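Local coordinates for protein geranyltranstransferase (Methylococcus capsulatus, PDB 3TS7) that probably catalyses, as a magnesium-dependent member of the FPP/GGPP synthase family, the chain elongation that makes (2E,6E)-farnesyl diphosphate, at residues A26-A31 and Q124-H129; Y44-G49 and V79-V84; E271-A276 and E292-I297. All blocks are in the same frame, centred on the assembly; numbering follows the deposited sequence.

Interaction 1 of 3, residues A26-A31 and Q124-H129; sequences ARLPAA and QALAFH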
ATOM      1  N   ALA B  26       9.919 -12.882 -10.598  1.00 42.42           N
ATOM      2  CA  ALA B  26      10.838 -11.860 -11.081  1.00 46.10           C
ATOM      3  C   ALA B  26      10.695 -10.513 -10.358  1.00 50.89           C
ATOM      4  O   ALA B  26      11.654  -9.744 -10.304  1.00 47.21           O
ATOM      5  CB  ALA B  26      10.714 -11.681 -12.607  1.00 42.96           C
ATOM      6  N   ARG B  27       9.516 -10.236  -9.789  1.00 48.73           N
ATOM      7  CA  ARG B  27       9.282  -8.963  -9.090  1.00 44.60           C
ATOM      8  C   ARG B  27       9.325  -9.090  -7.562  1.00 43.37           C
ATOM      9  O   ARG B  27       9.192  -8.098  -6.850  1.00 39.73           O
ATOM     10  CB  ARG B  27       7.960  -8.322  -9.550  1.00 38.71           C
ATOM     11  CG  ARG B  27       8.032  -7.679 -10.931  1.00 36.69           C
ATOM     12  CD  ARG B  27       6.686  -7.625 -11.646  1.00 45.73           C
ATOM     13  NE  ARG B  27       6.834  -7.101 -13.005  1.00 35.60           N
ATOM     14  CZ  ARG B  27       7.130  -7.849 -14.072  1.00 33.08           C
ATOM     15  NH1 ARG B  27       7.289  -9.160 -13.953  1.00 30.68           N
ATOM     16  NH2 ARG B  27       7.270  -7.286 -15.259  1.00 34.02           N
ATOM     17  N   LEU B  28       9.489 -10.306  -7.053  1.00 36.98           N
ATOM     18  CA  LEU B  28       9.585 -10.476  -5.612  1.00 40.01           C
ATOM     19  C   LEU B  28      11.057 -10.501  -5.184  1.00 43.95           C
ATOM     20  O   LEU B  28      11.859 -11.199  -5.809  1.00 44.16           O
ATOM     21  CB  LEU B  28       8.877 -11.751  -5.151  1.00 39.90           C
ATOM     22  CG  LEU B  28       7.341 -11.680  -5.059  1.00 45.01           C
ATOM     23  CD1 LEU B  28       6.774 -13.082  -4.897  1.00 34.28           C
ATOM     24  CD2 LEU B  28       6.887 -10.767  -3.935  1.00 41.15           C
ATOM     25  N   PRO B  29      11.408  -9.743  -4.124  1.00 44.88           N
ATOM     26  CA  PRO B  29      12.806  -9.723  -3.652  1.00 45.65           C
ATOM     27  C   PRO B  29      13.245 -11.121  -3.203  1.00 44.52           C
ATOM     28  O   PRO B  29      12.454 -11.842  -2.588  1.00 45.50           O
ATOM     29  CB  PRO B  29      12.771  -8.756  -2.463  1.00 44.68           C
ATOM     30  CG  PRO B  29      11.482  -7.965  -2.623  1.00 50.77           C
ATOM     31  CD  PRO B  29      10.524  -8.919  -3.276  1.00 38.36           C
ATOM     32  N   ALA B  30      14.490 -11.478  -3.518  1.00 43.81           N
ATOM     33  CA  ALA B  30      15.031 -12.831  -3.324  1.00 46.08           C
ATOM     34  C   ALA B  30      14.941 -13.385  -1.900  1.00 47.62           C
ATOM     35  O   ALA B  30      15.086 -12.650  -0.917  1.00 50.05           O
ATOM     36  CB  ALA B  30      16.466 -12.887  -3.797  1.00 42.72           C
ATOM     37  N   ALA B  31      14.734 -14.697  -1.826  1.00 48.52           N
ATOM     38  CA  ALA B  31      14.576 -15.449  -0.578  1.00 54.52           C
ATOM     39  C   ALA B  31      15.857 -15.476   0.268  1.00 58.89           C
ATOM     40  O   ALA B  31      15.796 -15.633   1.494  1.00 54.89           O
ATOM     41  CB  ALA B  31      14.128 -16.877  -0.890  1.00 48.31           C
ATOM     42  N   GLN B 124       1.867  -4.425  -0.511  1.00 32.84           N
ATOM     43  CA  GLN B 124       1.090  -3.280  -0.991  1.00 35.11           C
ATOM     44  C   GLN B 124       2.001  -2.220  -1.598  1.00 39.79           C
ATOM     45  O   GLN B 124       1.759  -1.760  -2.708  1.00 34.01           O
ATOM     46  CB  GLN B 124       0.194  -2.645   0.077  1.00 31.06           C
ATOM     47  CG  GLN B 124      -0.561  -1.484  -0.537  1.00 30.82           C
ATOM     48  CD  GLN B 124      -1.706  -0.924   0.262  1.00 41.21           C
ATOM     49  OE1 GLN B 124      -2.513  -0.169  -0.281  1.00 41.35           O
ATOM     50  NE2 GLN B 124      -1.781  -1.256   1.549  1.00 35.15           N
ATOM     51  N   ALA B 125       3.057  -1.852  -0.870  1.00 29.81           N
ATOM     52  CA  ALA B 125       4.033  -0.899  -1.376  1.00 33.99           C
ATOM     53  C   ALA B 125       4.705  -1.348  -2.702  1.00 30.06           C
ATOM     54  O   ALA B 125       4.929  -0.528  -3.592  1.00 31.31           O
ATOM     55  CB  ALA B 125       5.083  -0.604  -0.299  1.00 31.72           C
ATOM     56  N   LEU B 126       5.014  -2.633  -2.794  1.00 29.07           N
ATOM     57  CA  LEU B 126       5.614  -3.257  -3.961  1.00 32.07           C
ATOM     58  C   LEU B 126       4.703  -3.206  -5.197  1.00 37.47           C
ATOM     59  O   LEU B 126       5.184  -3.043  -6.314  1.00 32.56           O
ATOM     60  CB  LEU B 126       5.884  -4.715  -3.639  1.00 30.73           C
ATOM     61  CG  LEU B 126       6.833  -5.551  -4.501  1.00 45.49           C
ATOM     62  CD1 LEU B 126       8.260  -4.968  -4.546  1.00 48.02           C
ATOM     63  CD2 LEU B 126       6.861  -6.938  -3.899  1.00 50.73           C
ATOM     64  N   ALA B 127       3.389  -3.364  -4.992  1.00 31.02           N
ATOM     65  CA  ALA B 127       2.440  -3.210  -6.082  1.00 34.72           C
ATOM     66  C   ALA B 127       2.598  -1.856  -6.738  1.00 28.66           C
ATOM     67  O   ALA B 127       2.660  -1.760  -7.971  1.00 29.30           O
ATOM     68  CB  ALA B 127       1.008  -3.404  -5.603  1.00 34.61           C
ATOM     69  N   PHE B 128       2.690  -0.813  -5.916  1.00 27.50           N
ATOM     70  CA  PHE B 128       2.799   0.528  -6.424  1.00 26.63           C
ATOM     71  C   PHE B 128       4.198   0.809  -7.011  1.00 33.76           C
ATOM     72  O   PHE B 128       4.328   1.625  -7.931  1.00 31.09           O
ATOM     73  CB  PHE B 128       2.475   1.519  -5.312  1.00 28.45           C
ATOM     74  CG  PHE B 128       1.018   1.588  -4.982  1.00 34.19           C
ATOM     75  CD1 PHE B 128       0.531   1.034  -3.799  1.00 28.42           C
ATOM     76  CD2 PHE B 128       0.125   2.191  -5.868  1.00 35.57           C
ATOM     77  CE1 PHE B 128      -0.825   1.108  -3.488  1.00 31.28           C
ATOM     78  CE2 PHE B 128      -1.231   2.257  -5.574  1.00 39.59           C
ATOM     79  CZ  PHE B 128      -1.703   1.715  -4.382  1.00 41.43           C
ATOM     80  N   HIS B 129       5.223   0.167  -6.440  1.00 30.93           N
ATOM     81  CA  HIS B 129       6.605   0.231  -6.987  1.00 35.30           C
ATOM     82  C   HIS B 129       6.652  -0.368  -8.395  1.00 36.23           C
ATOM     83  O   HIS B 129       7.254   0.237  -9.307  1.00 30.19           O
ATOM     84  CB  HIS B 129       7.611  -0.444  -6.040  1.00 30.01           C
ATOM     85  CG  HIS B 129       8.931  -0.796  -6.667  1.00 41.78           C
ATOM     86  ND1 HIS B 129       9.837   0.155  -7.095  1.00 40.93           N
ATOM     87  CD2 HIS B 129       9.511  -2.002  -6.908  1.00 38.55           C
ATOM     88  CE1 HIS B 129      10.911  -0.450  -7.575  1.00 36.52           C
ATOM     89  NE2 HIS B 129      10.733  -1.758  -7.486  1.00 39.60           N
TER
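L126 reaches out from helix 113-133 toward the chain just past the end of helix 5-27, and its CD2 methyl gathers most of the contact. The side chain of L28 lies across it at about a right angle, the two meeting through their methyls, with L28 CD2 3.8 Å from L126 CD2. The CB of L28 starts off away from the partner helix, but with CG beside its own backbone N (chi1 -78°) the branched end swings back to it. Leucine suits position 28, its CD2 meeting L126 while CD1 packs on V46, and L126 is long enough to reach the R27 carbonyl and L28. P29 closes the group from another direction, its ring carbon CD 4.2 Å from L126 CD2, and R27 O lies 3.9 Å from the same methyl. In the all-helical isoprenoid synthase fold this is where the N-terminal helix ends against the bundle. R27 sends its polar end away from L126 to a salt bridge with D134, while C77 and V130 border its side chain. Beyond L126 the helix belongs to the dimer interface: F128 stacks on F128 of the second subunit, and H129 ND1 is hydrogen-bonded to E149 OE1 of that subunit.

Interaction 2 of 3, residues Y44-G49 and V79-V84; sequences YSVLGG and VEFIHV. With PO4 (phosphate ion), chain F.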
ATOM      1  N   TYR B  44       6.041 -16.948   0.118  1.00 49.42           N
ATOM      2  CA  TYR B  44       5.255 -18.101   0.580  1.00 49.04           C
ATOM      3  C   TYR B  44       3.779 -17.871   0.290  1.00 49.14           C
ATOM      4  O   TYR B  44       3.059 -18.794  -0.079  1.00 46.74           O
ATOM      5  CB  TYR B  44       5.464 -18.298   2.076  1.00 47.01           C
ATOM      6  CG  TYR B  44       4.615 -19.351   2.740  1.00 52.11           C
ATOM      7  CD1 TYR B  44       5.078 -20.664   2.871  1.00 53.82           C
ATOM      8  CD2 TYR B  44       3.368 -19.025   3.289  1.00 59.37           C
ATOM      9  CE1 TYR B  44       4.314 -21.633   3.518  1.00 54.97           C
ATOM     10  CE2 TYR B  44       2.591 -19.988   3.914  1.00 57.07           C
ATOM     11  CZ  TYR B  44       3.068 -21.288   4.026  1.00 64.93           C
ATOM     12  OH  TYR B  44       2.303 -22.239   4.660  1.00 71.20           O
ATOM     13  N   SER B  45       3.348 -16.629   0.477  1.00 48.23           N
ATOM     14  CA  SER B  45       1.973 -16.234   0.237  1.00 46.11           C
ATOM     15  C   SER B  45       1.648 -15.974  -1.236  1.00 47.61           C
ATOM     16  O   SER B  45       0.542 -16.271  -1.682  1.00 44.69           O
ATOM     17  CB  SER B  45       1.634 -15.029   1.089  1.00 46.38           C
ATOM     18  OG  SER B  45       1.683 -15.367   2.463  1.00 45.34           O
ATOM     19  N   VAL B  46       2.601 -15.442  -1.996  1.00 44.36           N
ATOM     20  CA  VAL B  46       2.327 -15.085  -3.390  1.00 43.12           C
ATOM     21  C   VAL B  46       2.502 -16.243  -4.369  1.00 46.00           C
ATOM     22  O   VAL B  46       1.691 -16.416  -5.280  1.00 46.72           O
ATOM     23  CB  VAL B  46       3.166 -13.867  -3.845  1.00 41.24           C
ATOM     24  CG1 VAL B  46       3.045 -13.619  -5.354  1.00 35.90           C
ATOM     25  CG2 VAL B  46       2.722 -12.652  -3.111  1.00 35.48           C
ATOM     26  N   LEU B  47       3.550 -17.037  -4.180  1.00 42.94           N
ATOM     27  CA  LEU B  47       3.944 -18.002  -5.192  1.00 48.44           C
ATOM     28  C   LEU B  47       3.371 -19.386  -4.926  1.00 48.50           C
ATOM     29  O   LEU B  47       2.803 -19.637  -3.859  1.00 52.87           O
ATOM     30  CB  LEU B  47       5.471 -18.060  -5.315  1.00 50.67           C
ATOM     31  CG  LEU B  47       6.169 -16.796  -5.805  1.00 51.21           C
ATOM     32  CD1 LEU B  47       7.675 -16.944  -5.686  1.00 54.80           C
ATOM     33  CD2 LEU B  47       5.761 -16.437  -7.246  1.00 39.86           C
ATOM     34  N   GLY B  48       3.510 -20.267  -5.911  1.00 52.00           N
ATOM     35  CA  GLY B  48       3.058 -21.658  -5.800  1.00 58.81           C
ATOM     36  C   GLY B  48       1.613 -21.884  -6.216  1.00 65.79           C
ATOM     37  O   GLY B  48       0.974 -22.834  -5.759  1.00 68.50           O
ATOM     38  N   GLY B  49       1.094 -21.017  -7.082  1.00 64.17           N
ATOM     39  CA  GLY B  49      -0.267 -21.167  -7.592  1.00 65.65           C
ATOM     40  C   GLY B  49      -1.331 -20.356  -6.866  1.00 67.09           C
ATOM     41  O   GLY B  49      -1.038 -19.396  -6.143  1.00 68.08           O
ATOM     42  N   VAL B  79      -1.882  -6.066  -9.447  1.00 29.85           N
ATOM     43  CA  VAL B  79      -3.194  -6.408  -8.866  1.00 37.69           C
ATOM     44  C   VAL B  79      -3.135  -7.664  -8.028  1.00 28.62           C
ATOM     45  O   VAL B  79      -3.836  -7.759  -7.034  1.00 36.18           O
ATOM     46  CB  VAL B  79      -4.379  -6.494  -9.892  1.00 30.63           C
ATOM     47  CG1 VAL B  79      -4.733  -5.127 -10.408  1.00 39.61           C
ATOM     48  CG2 VAL B  79      -4.077  -7.473 -11.034  1.00 34.33           C
ATOM     49  N   GLU B  80      -2.289  -8.621  -8.413  1.00 34.17           N
ATOM     50  CA  GLU B  80      -2.150  -9.854  -7.649  1.00 30.47           C
ATOM     51  C   GLU B  80      -1.442  -9.647  -6.301  1.00 40.36           C
ATOM     52  O   GLU B  80      -1.799 -10.309  -5.312  1.00 36.63           O
ATOM     53  CB  GLU B  80      -1.436 -10.940  -8.465  1.00 32.38           C
ATOM     54  CG  GLU B  80      -1.402 -12.322  -7.822  1.00 35.70           C
ATOM     55  CD  GLU B  80      -2.775 -12.996  -7.732  1.00 45.62           C
ATOM     56  OE1 GLU B  80      -2.839 -14.182  -7.348  1.00 44.67           O
ATOM     57  OE2 GLU B  80      -3.795 -12.356  -8.038  1.00 39.96           O
ATOM     58  N   PHE B  81      -0.453  -8.745  -6.275  1.00 36.87           N
ATOM     59  CA  PHE B  81       0.218  -8.364  -5.027  1.00 33.26           C
ATOM     60  C   PHE B  81      -0.798  -7.783  -4.040  1.00 35.85           C
ATOM     61  O   PHE B  81      -0.811  -8.174  -2.872  1.00 37.46           O
ATOM     62  CB  PHE B  81       1.351  -7.340  -5.271  1.00 29.69           C
ATOM     63  CG  PHE B  81       2.628  -7.933  -5.850  1.00 31.77           C
ATOM     64  CD1 PHE B  81       2.924  -9.289  -5.717  1.00 30.09           C
ATOM     65  CD2 PHE B  81       3.572  -7.105  -6.459  1.00 42.03           C
ATOM     66  CE1 PHE B  81       4.135  -9.826  -6.234  1.00 36.28           C
ATOM     67  CE2 PHE B  81       4.775  -7.632  -6.984  1.00 35.23           C
ATOM     68  CZ  PHE B  81       5.045  -8.993  -6.875  1.00 35.25           C
ATOM     69  N   ILE B  82      -1.644  -6.868  -4.525  1.00 30.56           N
ATOM     70  CA  ILE B  82      -2.684  -6.251  -3.708  1.00 34.91           C
ATOM     71  C   ILE B  82      -3.618  -7.320  -3.165  1.00 35.36           C
ATOM     72  O   ILE B  82      -3.848  -7.371  -1.951  1.00 36.48           O
ATOM     73  CB  ILE B  82      -3.490  -5.163  -4.463  1.00 33.09           C
ATOM     74  CG1 ILE B  82      -2.611  -3.960  -4.817  1.00 35.78           C
ATOM     75  CG2 ILE B  82      -4.652  -4.654  -3.617  1.00 34.01           C
ATOM     76  CD1 ILE B  82      -2.096  -3.150  -3.613  1.00 42.56           C
ATOM     77  N   HIS B  83      -4.109  -8.187  -4.053  1.00 35.45           N
ATOM     78  CA  HIS B  83      -4.997  -9.305  -3.667  1.00 35.55           C
ATOM     79  C   HIS B  83      -4.382 -10.154  -2.546  1.00 40.39           C
ATOM     80  O   HIS B  83      -5.016 -10.373  -1.510  1.00 40.79           O
ATOM     81  CB  HIS B  83      -5.342 -10.164  -4.889  1.00 33.37           C
ATOM     82  CG  HIS B  83      -6.047 -11.444  -4.555  1.00 39.71           C
ATOM     83  ND1 HIS B  83      -7.292 -11.475  -3.961  1.00 40.54           N
ATOM     84  CD2 HIS B  83      -5.675 -12.735  -4.715  1.00 38.82           C
ATOM     85  CE1 HIS B  83      -7.647 -12.729  -3.753  1.00 34.39           C
ATOM     86  NE2 HIS B  83      -6.690 -13.514  -4.213  1.00 41.32           N
ATOM     87  N   VAL B  84      -3.135 -10.588  -2.737  1.00 38.46           N
ATOM     88  CA  VAL B  84      -2.439 -11.408  -1.734  1.00 41.39           C
ATOM     89  C   VAL B  84      -2.231 -10.666  -0.404  1.00 36.87           C
ATOM     90  O   VAL B  84      -2.490 -11.225   0.658  1.00 41.23           O
ATOM     91  CB  VAL B  84      -1.121 -12.029  -2.269  1.00 41.54           C
ATOM     92  CG1 VAL B  84      -0.338 -12.739  -1.138  1.00 39.15           C
ATOM     93  CG2 VAL B  84      -1.426 -13.035  -3.387  1.00 39.71           C
TER
HETATM   94  P   PO4 F 324      -6.740 -17.092  -4.701  1.00 79.55           P
HETATM   95  O1  PO4 F 324      -6.001 -15.933  -5.318  1.00 78.79           O
HETATM   96  O2  PO4 F 324      -7.892 -17.482  -5.591  1.00 95.65           O
HETATM   97  O3  PO4 F 324      -5.813 -18.277  -4.577  1.00 88.82           O
HETATM   98  O4  PO4 F 324      -7.238 -16.690  -3.339  1.00 77.12           O
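V46, at the end of helix 36-46 and just before the GGGKR motif of the polyprenyl synthase family, meets V84 of helix 73-90, the helix that leads into the first aspartate-rich motif. Their side chains are crossed at about a right angle, and V46 CG2 lies 3.6 Å from V84 CG1. The same V84 methyl also touches S45, 3.8 Å from its CB. In V84 the CG1 branch stands anti to the backbone N (chi1 173°), which directs it at the end of the neighbouring helix; the compact, branched valines fit where backbones come this close, 6.2 Å between the CA atoms of V46 and V84. The other methyl of V46, CG1, comes to the edge of the F81 ring, 4.0 Å from CE1. Around this first shell, L24 and L123 pack on both V46 and F81, making the patch part of the hydrophobic core. Farther out, V46 O accepts a bond from R52, which also forms a salt bridge with E80. G48 and G49 take positive phi angles, easy for residues without a side chain; G48 N is hydrogen-bonded to the carboxylate of E21, and G49 N weakly so. H83 and K51 bind a phosphate ion, probably from the crystallisation liquor, a site consistent with the isopentenyl diphosphate pocket of relatives; H83 NE2 donates to phosphate O1 at 2.7 Å, with an N-H...O angle of 136°.

Interaction 3 of 3, residues E271-A276 and E292-I297; sequences EMHEAA and ELARFI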
ATOM      1  N   GLU B 271     -29.086 -12.860 -13.985  1.00 30.30           N
ATOM      2  CA  GLU B 271     -29.294 -11.529 -14.568  1.00 30.57           C
ATOM      3  C   GLU B 271     -27.980 -10.737 -14.712  1.00 31.04           C
ATOM      4  O   GLU B 271     -27.770 -10.013 -15.685  1.00 33.95           O
ATOM      5  CB  GLU B 271     -30.292 -10.734 -13.716  1.00 38.85           C
ATOM      6  CG  GLU B 271     -30.641  -9.347 -14.270  1.00 53.70           C
ATOM      7  CD  GLU B 271     -31.318  -8.437 -13.235  1.00 75.69           C
ATOM      8  OE1 GLU B 271     -31.643  -7.279 -13.584  1.00 64.82           O
ATOM      9  OE2 GLU B 271     -31.526  -8.876 -12.080  1.00 76.68           O
ATOM     10  N   MET B 272     -27.114 -10.875 -13.728  1.00 34.59           N
ATOM     11  CA  MET B 272     -25.796 -10.250 -13.776  1.00 33.26           C
ATOM     12  C   MET B 272     -24.941 -10.878 -14.888  1.00 33.98           C
ATOM     13  O   MET B 272     -24.256 -10.163 -15.637  1.00 36.00           O
ATOM     14  CB  MET B 272     -25.122 -10.400 -12.408  1.00 36.91           C
ATOM     15  CG  MET B 272     -25.715  -9.513 -11.291  1.00 37.00           C
ATOM     16  SD  MET B 272     -25.516  -7.769 -11.719  1.00 55.07           S
ATOM     17  CE  MET B 272     -27.196  -7.266 -12.153  1.00 67.37           C
ATOM     18  N   HIS B 273     -25.003 -12.206 -14.977  1.00 31.74           N
ATOM     19  CA  HIS B 273     -24.323 -12.967 -16.013  1.00 33.78           C
ATOM     20  C   HIS B 273     -24.745 -12.496 -17.411  1.00 36.41           C
ATOM     21  O   HIS B 273     -23.884 -12.275 -18.270  1.00 37.22           O
ATOM     22  CB  HIS B 273     -24.524 -14.471 -15.823  1.00 27.92           C
ATOM     23  CG  HIS B 273     -23.563 -15.316 -16.603  1.00 36.56           C
ATOM     24  ND1 HIS B 273     -23.379 -16.662 -16.346  1.00 31.32           N
ATOM     25  CD2 HIS B 273     -22.709 -15.006 -17.612  1.00 34.83           C
ATOM     26  CE1 HIS B 273     -22.470 -17.144 -17.178  1.00 39.98           C
ATOM     27  NE2 HIS B 273     -22.052 -16.162 -17.959  1.00 34.42           N
ATOM     28  N   GLU B 274     -26.046 -12.302 -17.620  1.00 34.31           N
ATOM     29  CA  GLU B 274     -26.562 -11.746 -18.868  1.00 33.17           C
ATOM     30  C   GLU B 274     -26.048 -10.363 -19.185  1.00 34.62           C
ATOM     31  O   GLU B 274     -25.762 -10.064 -20.337  1.00 32.43           O
ATOM     32  CB  GLU B 274     -28.099 -11.678 -18.856  1.00 34.49           C
ATOM     33  CG  GLU B 274     -28.764 -13.042 -18.755  1.00 35.51           C
ATOM     34  CD  GLU B 274     -30.253 -12.970 -18.437  1.00 40.65           C
ATOM     35  OE1 GLU B 274     -30.818 -14.007 -18.033  1.00 39.39           O
ATOM     36  OE2 GLU B 274     -30.863 -11.893 -18.604  1.00 41.34           O
ATOM     37  N   ALA B 275     -25.993  -9.503 -18.169  1.00 33.14           N
ATOM     38  CA  ALA B 275     -25.543  -8.135 -18.350  1.00 29.05           C
ATOM     39  C   ALA B 275     -24.029  -8.100 -18.686  1.00 26.45           C
ATOM     40  O   ALA B 275     -23.610  -7.283 -19.492  1.00 29.76           O
ATOM     41  CB  ALA B 275     -25.847  -7.296 -17.094  1.00 34.03           C
ATOM     42  N   ALA B 276     -23.253  -9.007 -18.080  1.00 32.03           N
ATOM     43  CA  ALA B 276     -21.834  -9.202 -18.404  1.00 31.45           C
ATOM     44  C   ALA B 276     -21.618  -9.487 -19.905  1.00 32.08           C
ATOM     45  O   ALA B 276     -20.832  -8.801 -20.576  1.00 30.69           O
ATOM     46  CB  ALA B 276     -21.258 -10.334 -17.552  1.00 26.31           C
ATOM     47  N   GLU B 292     -16.202 -16.795 -22.366  1.00 33.45           N
ATOM     48  CA  GLU B 292     -15.947 -18.051 -21.683  1.00 29.79           C
ATOM     49  C   GLU B 292     -15.411 -17.859 -20.262  1.00 37.38           C
ATOM     50  O   GLU B 292     -15.712 -18.654 -19.351  1.00 34.40           O
ATOM     51  CB  GLU B 292     -14.953 -18.893 -22.493  1.00 36.57           C
ATOM     52  CG  GLU B 292     -15.509 -19.342 -23.847  1.00 32.68           C
ATOM     53  CD  GLU B 292     -16.604 -20.401 -23.721  1.00 38.77           C
ATOM     54  OE1 GLU B 292     -17.539 -20.390 -24.548  1.00 47.60           O
ATOM     55  OE2 GLU B 292     -16.536 -21.249 -22.804  1.00 45.99           O
ATOM     56  N   LEU B 293     -14.591 -16.828 -20.084  1.00 31.79           N
ATOM     57  CA  LEU B 293     -14.049 -16.514 -18.764  1.00 32.20           C
ATOM     58  C   LEU B 293     -15.171 -16.092 -17.782  1.00 31.37           C
ATOM     59  O   LEU B 293     -15.145 -16.490 -16.619  1.00 40.31           O
ATOM     60  CB  LEU B 293     -12.967 -15.436 -18.863  1.00 36.47           C
ATOM     61  CG  LEU B 293     -12.172 -15.141 -17.589  1.00 37.60           C
ATOM     62  CD1 LEU B 293     -11.395 -16.388 -17.104  1.00 36.53           C
ATOM     63  CD2 LEU B 293     -11.237 -13.961 -17.810  1.00 44.37           C
ATOM     64  N   ALA B 294     -16.149 -15.314 -18.263  1.00 37.62           N
ATOM     65  CA  ALA B 294     -17.357 -15.006 -17.481  1.00 39.09           C
ATOM     66  C   ALA B 294     -18.006 -16.262 -16.881  1.00 38.08           C
ATOM     67  O   ALA B 294     -18.188 -16.340 -15.661  1.00 39.76           O
ATOM     68  CB  ALA B 294     -18.348 -14.226 -18.301  1.00 35.23           C
ATOM     69  N   ARG B 295     -18.301 -17.256 -17.718  1.00 39.43           N
ATOM     70  CA  ARG B 295     -18.901 -18.511 -17.244  1.00 38.20           C
ATOM     71  C   ARG B 295     -18.042 -19.247 -16.224  1.00 41.88           C
ATOM     72  O   ARG B 295     -18.544 -19.685 -15.192  1.00 44.10           O
ATOM     73  CB  ARG B 295     -19.282 -19.453 -18.402  1.00 33.89           C
ATOM     74  CG  ARG B 295     -19.735 -20.831 -17.892  1.00 50.79           C
ATOM     75  CD  ARG B 295     -20.162 -21.831 -18.945  1.00 59.34           C
ATOM     76  NE  ARG B 295     -19.219 -21.962 -20.053  1.00 69.04           N
ATOM     77  CZ  ARG B 295     -19.291 -22.912 -20.987  1.00 76.29           C
ATOM     78  NH1 ARG B 295     -20.264 -23.819 -20.945  1.00 81.62           N
ATOM     79  NH2 ARG B 295     -18.407 -22.949 -21.975  1.00 54.78           N
ATOM     80  N   PHE B 296     -16.751 -19.370 -16.517  1.00 45.24           N
ATOM     81  CA  PHE B 296     -15.808 -20.060 -15.645  1.00 42.55           C
ATOM     82  C   PHE B 296     -15.740 -19.441 -14.238  1.00 39.71           C
ATOM     83  O   PHE B 296     -15.786 -20.149 -13.228  1.00 40.92           O
ATOM     84  CB  PHE B 296     -14.414 -20.061 -16.293  1.00 40.52           C
ATOM     85  CG  PHE B 296     -13.347 -20.636 -15.414  1.00 40.36           C
ATOM     86  CD1 PHE B 296     -12.524 -19.803 -14.662  1.00 46.78           C
ATOM     87  CD2 PHE B 296     -13.175 -22.015 -15.319  1.00 42.89           C
ATOM     88  CE1 PHE B 296     -11.541 -20.339 -13.819  1.00 47.68           C
ATOM     89  CE2 PHE B 296     -12.184 -22.558 -14.495  1.00 47.35           C
ATOM     90  CZ  PHE B 296     -11.372 -21.718 -13.738  1.00 46.25           C
ATOM     91  N   ILE B 297     -15.607 -18.121 -14.195  1.00 40.09           N
ATOM     92  CA  ILE B 297     -15.488 -17.393 -12.928  1.00 42.18           C
ATOM     93  C   ILE B 297     -16.819 -17.478 -12.157  1.00 45.62           C
ATOM     94  O   ILE B 297     -16.829 -17.850 -10.984  1.00 45.13           O
ATOM     95  CB  ILE B 297     -15.055 -15.925 -13.168  1.00 39.96           C
ATOM     96  CG1 ILE B 297     -13.598 -15.873 -13.661  1.00 32.44           C
ATOM     97  CG2 ILE B 297     -15.259 -15.045 -11.902  1.00 38.19           C
ATOM     98  CD1 ILE B 297     -13.143 -14.464 -14.070  1.00 38.36           C
TER
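The two helical segments come within 7.4 Å of each other at the CA atoms of H273 and A294, near enough for a side chain of one to rest on the main chain of the other. The imidazole does this work. With CG anti to the backbone N (chi1 -164°), the H273 ring is carried across to helix 288-298, where CE1 comes to 3.8 Å from R295 CA and NE2 to 4.2 Å from A294 CB. The approach to the ring is oblique, and the contact is van der Waals packing. Alanine suits position 294 because its single methyl lets a ring settle against the helix; A276 likewise turns its small side chain toward this partner. These are two successive helices of the C-terminal part of the all-helical isoprenoid synthase fold, and helix 208-237 packs on both, its Y217 touching A294 and its I221 touching A276. R295 meets the imidazole through its aliphatic base, CB lying 4.1 Å from H273 CE1, and then leads its guanidinium away, with a bend at chi3 (49°). One turn back along its own helix, E292 receives it in a salt bridge: R295 NH2 donates at 2.7 Å to the syn lone pair of E292 OE2, which lies in the guanidinium plane. The side chain of E292 in turn touches P5 and L9 of helix 5-27.

From the N terminus, helix 5-27 runs to the first half of interaction 1, and helix 36-46 follows to open interaction 2. Interaction 2 closes first, when helix 73-90 returns beside 44-49; interaction 1 closes later, at helix 113-133, so the shorter loop is nested inside the longer one. The two share one core, with F81 packing on both L28 and L126 and I82 on A127. Interaction 3 comes afterwards in series: a short loop between helices 262-279 and 288-298, on the opposite side of the chain's centre, its own centre about 32 Å from that of interaction 1. Helix 5-27 nevertheless spans the distance, its start meeting E292 and its end interaction 1.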